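Local structure of nicotinate phosphoribosyltransferase (Porphyromonas gingivalis, 2IM5) at residues E174-V179 with V197-K202; R55-L60 with T117-P122. The protein probably catalyses the ATP-driven formation of nicotinate mononucleotide from nicotinate and phosphoribosyl diphosphate, a step of NAD biosynthesis. All blocks are in the same frame, centred on the assembly; numbering follows the deposited sequence.

Overall arrangement
Contact 2 comes first along the chain, in the N-terminal domain, and contact 1 follows in the part of the chain related to TIM barrels. Their centres lie about 17 Å apart; their nearest atoms, about 7 Å apart, do not touch. They share no helix. Contact 1 joins helices 173-186 and 197-203. It is partly buried and mixed in chemistry: a salt bridge near the surface lies beside a buried leucine. Contact 2 joins the region around the C-terminal end of helix 44-56 to the region around the start of helix 120-134. All three of its touching residues are buried, and its chemistry is apolar and sulfur-aromatic, with no hydrogen bond between the segments.

Contact 1 of 2, residues E174-V179 with V197-K202; sequences EVEDRV and VHLAHK
Lys202 NZ donates a hydrogen bond to Asp177 OD2, forming a salt bridge. The 2.5 Å between Lys202 NZ and Asp177 OD2 is shorter than usual, so its exact value is uncertain. The ammonium meets the syn lone pair of OD2, on the side of OD1. The lysine chain is fully extended and crosses the aspartate at about a right angle. Asp177 CG lies anti to the backbone N (chi1 -169°), which carries the carboxylate toward helix 197-203. The other oxygen, OD1, is hydrogen-bonded to His203 NE2, so both oxygens are held by the same helix.

Leu199 packs beside this pair. Its CD2 lies 3.8 Å from Asp177 CG. Leu199 CD1 lies 3.3 Å from Glu176 CG, against the extended glutamate chain. Glu176 is buried, and its OE1 forms a salt bridge with Arg170. Lys202 is exposed and Asp177 partly so, whereas Leu199 is buried.

The axes of the two helical segments approach to 10.6 Å, with their N-to-C directions 41° apart. Helix 173-186 leads into parallel strand 191-194, and helix 197-203 follows that strand. The contact thus joins successive helices of the beta/alpha fold. Helix 141-157 packs on Val175 and Val179, and helix 64-73 on Val197 and His201.

Contact 2 of 2, residues R55-L60 with T117-P122; sequences RAMAAL and TLWETP
A Met-aromatic contact joins the C-terminal end region of helix 44-56 to the region around the start of helix 120-134 in the N-terminal domain of this phosphoribosyltransferase. Met57 supplies the sulfur and Trp119 the ring. Met57 SD lies 5.2 Å from the centroid of the six-membered ring of Trp119. It is 79° off the ring normal, so the sulfur approaches the ring edge and not the pi face. Its nearest ring atom is CZ3, with Met57 SD to Trp119 CZ3 at 3.9 Å.

The methyl group of Met57 does the rest of the touching. Met57 CE lies 3.7 Å from Trp119 CZ3, and it comes to the ring obliquely. The same methyl, Met57 CE, meets Pro122 CB at 3.5 Å, which is tight for two carbons. It is therefore lodged between the indole and the proline. The bend at the last torsion of Met57, chi3 60°, turns CE off the line of the chain and brings it to both partners. Met57 and Trp119 run past each other in opposite directions, while Met57 crosses Pro122 at about a right angle.

The indole has further partners. Phe90 meets it with the ring planes at about 50°, and Trp119 NE1 is hydrogen-bonded to Glu94 OE1. Next to Trp119 in the chain, Glu120 forms salt bridges with Lys14 of helix 12-24 and with Arg168.

All three touching residues are buried, and they meet through apolar and sulfur-aromatic packing. The backbones stay well apart: the closest pair of CA atoms, Met57 CA and Pro122 CA, is separated by 9.1 Å. Met57 spans this distance, and at its far end Met57 CE also comes within 4.2 Å of Pro122 CG.

Contact 1 of 2, residues E174-V179 with V197-K202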
ATOM      1  N   GLU A 174     -17.163   8.167  -1.562  1.00 24.21           N
ATOM      2  CA  GLU A 174     -17.910   9.178  -0.828  1.00 24.41           C
ATOM      3  C   GLU A 174     -17.579   9.148   0.660  1.00 22.07           C
ATOM      4  O   GLU A 174     -17.390  10.189   1.279  1.00 21.22           O
ATOM      5  CB  GLU A 174     -19.405   8.961  -1.053  1.00 27.01           C
ATOM      6  CG  GLU A 174     -20.300   9.950  -0.348  1.00 33.44           C
ATOM      7  CD  GLU A 174     -21.736   9.812  -0.792  1.00 38.08           C
ATOM      8  OE1 GLU A 174     -22.257   8.671  -0.789  1.00 40.61           O
ATOM      9  OE2 GLU A 174     -22.343  10.842  -1.148  1.00 42.06           O
ATOM     10  N   VAL A 175     -17.503   7.953   1.236  1.00 20.83           N
ATOM     11  CA  VAL A 175     -17.161   7.843   2.648  1.00 20.80           C
ATOM     12  C   VAL A 175     -15.710   8.291   2.907  1.00 20.89           C
ATOM     13  O   VAL A 175     -15.458   9.057   3.843  1.00 19.76           O
ATOM     14  CB  VAL A 175     -17.357   6.405   3.161  1.00 20.61           C
ATOM     15  CG1 VAL A 175     -16.731   6.249   4.536  1.00 18.71           C
ATOM     16  CG2 VAL A 175     -18.849   6.074   3.213  1.00 19.52           C
ATOM     17  N   GLU A 176     -14.760   7.830   2.089  1.00 20.15           N
ATOM     18  CA  GLU A 176     -13.367   8.232   2.291  1.00 20.93           C
ATOM     19  C   GLU A 176     -13.225   9.741   2.109  1.00 20.21           C
ATOM     20  O   GLU A 176     -12.485  10.393   2.842  1.00 20.05           O
ATOM     21  CB  GLU A 176     -12.409   7.516   1.319  1.00 20.83           C
ATOM     22  CG  GLU A 176     -10.964   8.035   1.438  1.00 21.37           C
ATOM     23  CD  GLU A 176      -9.927   7.311   0.551  1.00 24.55           C
ATOM     24  OE1 GLU A 176     -10.292   6.723  -0.499  1.00 22.57           O
ATOM     25  OE2 GLU A 176      -8.726   7.361   0.908  1.00 23.03           O
ATOM     26  N   ASP A 177     -13.946  10.287   1.137  1.00 21.07           N
ATOM     27  CA  ASP A 177     -13.903  11.716   0.853  1.00 23.66           C
ATOM     28  C   ASP A 177     -14.354  12.532   2.063  1.00 23.98           C
ATOM     29  O   ASP A 177     -13.662  13.448   2.499  1.00 24.41           O
ATOM     30  CB  ASP A 177     -14.805  12.037  -0.342  1.00 25.89           C
ATOM     31  CG  ASP A 177     -14.616  13.452  -0.860  1.00 28.76           C
ATOM     32  OD1 ASP A 177     -14.206  14.336  -0.082  1.00 33.37           O
ATOM     33  OD2 ASP A 177     -14.890  13.691  -2.052  1.00 31.48           O
ATOM     34  N   ARG A 178     -15.525  12.199   2.596  1.00 24.33           N
ATOM     35  CA  ARG A 178     -16.062  12.917   3.750  1.00 25.34           C
ATOM     36  C   ARG A 178     -15.207  12.720   5.000  1.00 23.45           C
ATOM     37  O   ARG A 178     -14.978  13.664   5.750  1.00 23.16           O
ATOM     38  CB  ARG A 178     -17.506  12.479   4.023  1.00 29.15           C
ATOM     39  CG  ARG A 178     -18.169  13.198   5.194  1.00 36.00           C
ATOM     40  CD  ARG A 178     -18.009  14.712   5.084  1.00 39.30           C
ATOM     41  NE  ARG A 178     -18.517  15.403   6.266  1.00 43.29           N
ATOM     42  CZ  ARG A 178     -18.285  16.685   6.544  1.00 44.83           C
ATOM     43  NH1 ARG A 178     -17.546  17.425   5.723  1.00 44.33           N
ATOM     44  NH2 ARG A 178     -18.793  17.227   7.643  1.00 45.82           N
ATOM     45  N   VAL A 179     -14.740  11.498   5.221  1.00 21.67           N
ATOM     46  CA  VAL A 179     -13.904  11.199   6.381  1.00 23.17           C
ATOM     47  C   VAL A 179     -12.621  12.028   6.339  1.00 24.70           C
ATOM     48  O   VAL A 179     -12.172  12.543   7.367  1.00 24.77           O
ATOM     49  CB  VAL A 179     -13.538   9.691   6.440  1.00 23.40           C
ATOM     50  CG1 VAL A 179     -12.401   9.457   7.438  1.00 24.08           C
ATOM     51  CG2 VAL A 179     -14.764   8.876   6.860  1.00 22.77           C
ATOM     52  N   VAL A 197      -4.000  10.051  -3.629  1.00 17.55           N
ATOM     53  CA  VAL A 197      -3.530  11.248  -4.333  1.00 17.16           C
ATOM     54  C   VAL A 197      -4.655  12.193  -4.751  1.00 19.01           C
ATOM     55  O   VAL A 197      -4.517  13.416  -4.645  1.00 19.14           O
ATOM     56  CB  VAL A 197      -2.686  10.862  -5.565  1.00 16.84           C
ATOM     57  CG1 VAL A 197      -2.062  12.107  -6.194  1.00 15.56           C
ATOM     58  CG2 VAL A 197      -1.604   9.871  -5.146  1.00 14.09           C
ATOM     59  N   HIS A 198      -5.765  11.623  -5.217  1.00 18.85           N
ATOM     60  CA  HIS A 198      -6.921  12.408  -5.626  1.00 19.12           C
ATOM     61  C   HIS A 198      -7.501  13.243  -4.477  1.00 19.63           C
ATOM     62  O   HIS A 198      -7.769  14.443  -4.634  1.00 17.37           O
ATOM     63  CB  HIS A 198      -8.018  11.494  -6.176  1.00 19.10           C
ATOM     64  CG  HIS A 198      -9.365  12.143  -6.236  1.00 20.89           C
ATOM     65  ND1 HIS A 198      -9.613  13.287  -6.966  1.00 21.31           N
ATOM     66  CD2 HIS A 198     -10.541  11.809  -5.648  1.00 20.74           C
ATOM     67  CE1 HIS A 198     -10.882  13.628  -6.830  1.00 21.69           C
ATOM     68  NE2 HIS A 198     -11.467  12.748  -6.035  1.00 22.72           N
ATOM     69  N   LEU A 199      -7.703  12.609  -3.327  1.00 18.08           N
ATOM     70  CA  LEU A 199      -8.255  13.316  -2.187  1.00 19.02           C
ATOM     71  C   LEU A 199      -7.258  14.299  -1.572  1.00 19.63           C
ATOM     72  O   LEU A 199      -7.655  15.263  -0.919  1.00 21.37           O
ATOM     73  CB  LEU A 199      -8.759  12.314  -1.147  1.00 17.55           C
ATOM     74  CG  LEU A 199      -9.972  11.511  -1.648  1.00 19.48           C
ATOM     75  CD1 LEU A 199     -10.453  10.551  -0.570  1.00 16.37           C
ATOM     76  CD2 LEU A 199     -11.099  12.478  -2.050  1.00 17.81           C
ATOM     77  N   ALA A 200      -5.966  14.060  -1.776  1.00 19.22           N
ATOM     78  CA  ALA A 200      -4.950  14.964  -1.253  1.00 18.17           C
ATOM     79  C   ALA A 200      -5.042  16.231  -2.100  1.00 18.52           C
ATOM     80  O   ALA A 200      -4.911  17.348  -1.603  1.00 17.82           O
ATOM     81  CB  ALA A 200      -3.568  14.344  -1.384  1.00 17.51           C
ATOM     82  N   HIS A 201      -5.280  16.035  -3.390  1.00 18.63           N
ATOM     83  CA  HIS A 201      -5.414  17.136  -4.328  1.00 19.70           C
ATOM     84  C   HIS A 201      -6.668  17.929  -3.976  1.00 20.81           C
ATOM     85  O   HIS A 201      -6.623  19.147  -3.795  1.00 20.24           O
ATOM     86  CB  HIS A 201      -5.534  16.595  -5.754  1.00 19.97           C
ATOM     87  CG  HIS A 201      -5.798  17.649  -6.785  1.00 22.65           C
ATOM     88  ND1 HIS A 201      -6.373  17.365  -8.006  1.00 24.64           N
ATOM     89  CD2 HIS A 201      -5.547  18.981  -6.789  1.00 22.27           C
ATOM     90  CE1 HIS A 201      -6.465  18.476  -8.716  1.00 23.85           C
ATOM     91  NE2 HIS A 201      -5.971  19.470  -8.001  1.00 21.96           N
ATOM     92  N   LYS A 202      -7.785  17.217  -3.871  1.00 21.68           N
ATOM     93  CA  LYS A 202      -9.071  17.828  -3.559  1.00 23.05           C
ATOM     94  C   LYS A 202      -9.123  18.588  -2.230  1.00 23.72           C
ATOM     95  O   LYS A 202      -9.677  19.688  -2.163  1.00 23.53           O
ATOM     96  CB  LYS A 202     -10.165  16.759  -3.563  1.00 24.38           C
ATOM     97  CG  LYS A 202     -11.522  17.278  -3.147  1.00 25.57           C
ATOM     98  CD  LYS A 202     -12.624  16.258  -3.397  1.00 27.24           C
ATOM     99  CE  LYS A 202     -13.968  16.808  -2.919  1.00 29.67           C
ATOM    100  NZ  LYS A 202     -15.088  15.901  -3.252  1.00 32.11           N
TER

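Contact 2 of 2, residues R55-L60 with T117-P122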
ATOM      1  N   ARG A  55     -13.981  -1.865 -17.396  1.00 28.20           N
ATOM      2  CA  ARG A  55     -14.043  -1.310 -18.745  1.00 28.68           C
ATOM      3  C   ARG A  55     -14.253   0.202 -18.696  1.00 27.02           C
ATOM      4  O   ARG A  55     -13.699   0.944 -19.510  1.00 26.15           O
ATOM      5  CB  ARG A  55     -15.162  -1.979 -19.551  1.00 30.12           C
ATOM      6  CG  ARG A  55     -14.827  -3.405 -19.974  1.00 33.24           C
ATOM      7  CD  ARG A  55     -15.826  -3.931 -20.989  1.00 36.22           C
ATOM      8  NE  ARG A  55     -17.022  -4.488 -20.366  1.00 40.33           N
ATOM      9  CZ  ARG A  55     -17.187  -5.776 -20.079  1.00 40.14           C
ATOM     10  NH1 ARG A  55     -16.231  -6.654 -20.359  1.00 39.87           N
ATOM     11  NH2 ARG A  55     -18.314  -6.187 -19.512  1.00 41.46           N
ATOM     12  N   ALA A  56     -15.046   0.661 -17.732  1.00 25.55           N
ATOM     13  CA  ALA A  56     -15.315   2.091 -17.596  1.00 24.76           C
ATOM     14  C   ALA A  56     -14.033   2.880 -17.336  1.00 24.10           C
ATOM     15  O   ALA A  56     -13.909   4.022 -17.771  1.00 23.63           O
ATOM     16  CB  ALA A  56     -16.306   2.334 -16.466  1.00 23.04           C
ATOM     17  N   MET A  57     -13.078   2.261 -16.640  1.00 22.98           N
ATOM     18  CA  MET A  57     -11.822   2.927 -16.310  1.00 23.36           C
ATOM     19  C   MET A  57     -10.989   3.340 -17.529  1.00 23.95           C
ATOM     20  O   MET A  57     -10.111   4.209 -17.430  1.00 23.39           O
ATOM     21  CB  MET A  57     -10.997   2.040 -15.362  1.00 23.56           C
ATOM     22  CG  MET A  57     -11.595   1.922 -13.952  1.00 23.06           C
ATOM     23  SD  MET A  57     -10.705   0.799 -12.833  1.00 24.08           S
ATOM     24  CE  MET A  57      -9.101   1.578 -12.827  1.00 25.33           C
ATOM     25  N   ALA A  58     -11.273   2.741 -18.681  1.00 22.99           N
ATOM     26  CA  ALA A  58     -10.536   3.067 -19.900  1.00 23.54           C
ATOM     27  C   ALA A  58     -10.771   4.514 -20.327  1.00 24.04           C
ATOM     28  O   ALA A  58     -10.014   5.059 -21.127  1.00 25.54           O
ATOM     29  CB  ALA A  58     -10.934   2.117 -21.033  1.00 23.00           C
ATOM     30  N   ALA A  59     -11.811   5.135 -19.787  1.00 23.06           N
ATOM     31  CA  ALA A  59     -12.132   6.514 -20.131  1.00 25.24           C
ATOM     32  C   ALA A  59     -11.395   7.545 -19.264  1.00 25.74           C
ATOM     33  O   ALA A  59     -11.401   8.734 -19.568  1.00 25.61           O
ATOM     34  CB  ALA A  59     -13.644   6.735 -20.032  1.00 24.78           C
ATOM     35  N   LEU A  60     -10.758   7.093 -18.192  1.00 27.10           N
ATOM     36  CA  LEU A  60     -10.032   7.998 -17.309  1.00 27.53           C
ATOM     37  C   LEU A  60      -8.822   8.639 -17.984  1.00 27.91           C
ATOM     38  O   LEU A  60      -8.119   8.006 -18.775  1.00 27.04           O
ATOM     39  CB  LEU A  60      -9.564   7.254 -16.057  1.00 27.78           C
ATOM     40  CG  LEU A  60     -10.635   6.644 -15.149  1.00 29.70           C
ATOM     41  CD1 LEU A  60      -9.980   5.755 -14.118  1.00 28.00           C
ATOM     42  CD2 LEU A  60     -11.441   7.748 -14.483  1.00 30.04           C
ATOM     43  N   THR A 117       0.697  -2.651 -12.438  1.00 16.24           N
ATOM     44  CA  THR A 117       0.756  -2.385 -11.013  1.00 16.62           C
ATOM     45  C   THR A 117      -0.298  -1.323 -10.650  1.00 16.92           C
ATOM     46  O   THR A 117      -0.803  -1.292  -9.534  1.00 17.76           O
ATOM     47  CB  THR A 117       2.157  -1.893 -10.583  1.00 16.91           C
ATOM     48  OG1 THR A 117       2.198  -1.788  -9.154  1.00 18.74           O
ATOM     49  CG2 THR A 117       2.474  -0.532 -11.197  1.00 15.19           C
ATOM     50  N   LEU A 118      -0.640  -0.470 -11.611  1.00 17.07           N
ATOM     51  CA  LEU A 118      -1.623   0.590 -11.389  1.00 18.29           C
ATOM     52  C   LEU A 118      -3.069   0.098 -11.196  1.00 18.45           C
ATOM     53  O   LEU A 118      -3.913   0.854 -10.726  1.00 17.05           O
ATOM     54  CB  LEU A 118      -1.570   1.597 -12.545  1.00 17.24           C
ATOM     55  CG  LEU A 118      -0.187   2.204 -12.827  1.00 19.72           C
ATOM     56  CD1 LEU A 118      -0.276   3.141 -14.027  1.00 18.11           C
ATOM     57  CD2 LEU A 118       0.320   2.957 -11.594  1.00 18.35           C
ATOM     58  N   TRP A 119      -3.346  -1.156 -11.551  1.00 17.74           N
ATOM     59  CA  TRP A 119      -4.687  -1.721 -11.403  1.00 18.46           C
ATOM     60  C   TRP A 119      -5.075  -2.057  -9.961  1.00 20.14           C
ATOM     61  O   TRP A 119      -6.236  -1.917  -9.581  1.00 20.86           O
ATOM     62  CB  TRP A 119      -4.829  -3.023 -12.216  1.00 17.84           C
ATOM     63  CG  TRP A 119      -4.994  -2.873 -13.698  1.00 17.20           C
ATOM     64  CD1 TRP A 119      -4.112  -3.275 -14.662  1.00 18.05           C
ATOM     65  CD2 TRP A 119      -6.141  -2.355 -14.392  1.00 16.54           C
ATOM     66  NE1 TRP A 119      -4.641  -3.049 -15.909  1.00 17.48           N
ATOM     67  CE2 TRP A 119      -5.882  -2.484 -15.776  1.00 16.28           C
ATOM     68  CE3 TRP A 119      -7.361  -1.801 -13.977  1.00 16.80           C
ATOM     69  CZ2 TRP A 119      -6.799  -2.077 -16.755  1.00 15.44           C
ATOM     70  CZ3 TRP A 119      -8.277  -1.397 -14.947  1.00 17.57           C
ATOM     71  CH2 TRP A 119      -7.988  -1.538 -16.325  1.00 17.07           C
ATOM     72  N   GLU A 120      -4.106  -2.499  -9.160  1.00 20.28           N
ATOM     73  CA  GLU A 120      -4.369  -2.931  -7.784  1.00 21.78           C
ATOM     74  C   GLU A 120      -5.357  -2.153  -6.921  1.00 22.42           C
ATOM     75  O   GLU A 120      -6.431  -2.664  -6.590  1.00 22.10           O
ATOM     76  CB  GLU A 120      -3.069  -3.063  -6.988  1.00 20.75           C
ATOM     77  CG  GLU A 120      -3.291  -3.751  -5.632  1.00 23.50           C
ATOM     78  CD  GLU A 120      -2.262  -3.368  -4.576  1.00 23.86           C
ATOM     79  OE1 GLU A 120      -1.317  -2.626  -4.913  1.00 25.09           O
ATOM     80  OE2 GLU A 120      -2.400  -3.802  -3.408  1.00 23.12           O
ATOM     81  N   THR A 121      -4.979  -0.939  -6.532  1.00 22.70           N
ATOM     82  CA  THR A 121      -5.820  -0.125  -5.668  1.00 23.64           C
ATOM     83  C   THR A 121      -7.201   0.195  -6.239  1.00 23.53           C
ATOM     84  O   THR A 121      -8.204   0.029  -5.550  1.00 23.70           O
ATOM     85  CB  THR A 121      -5.092   1.184  -5.260  1.00 26.18           C
ATOM     86  OG1 THR A 121      -3.974   0.863  -4.420  1.00 25.89           O
ATOM     87  CG2 THR A 121      -6.027   2.101  -4.479  1.00 25.57           C
ATOM     88  N   PRO A 122      -7.275   0.661  -7.500  1.00 22.37           N
ATOM     89  CA  PRO A 122      -8.582   0.974  -8.085  1.00 21.81           C
ATOM     90  C   PRO A 122      -9.514  -0.243  -8.102  1.00 22.19           C
ATOM     91  O   PRO A 122     -10.687  -0.145  -7.736  1.00 21.00           O
ATOM     92  CB  PRO A 122      -8.223   1.442  -9.493  1.00 22.84           C
ATOM     93  CG  PRO A 122      -6.856   2.028  -9.317  1.00 20.20           C
ATOM     94  CD  PRO A 122      -6.186   1.032  -8.420  1.00 21.44           C
TER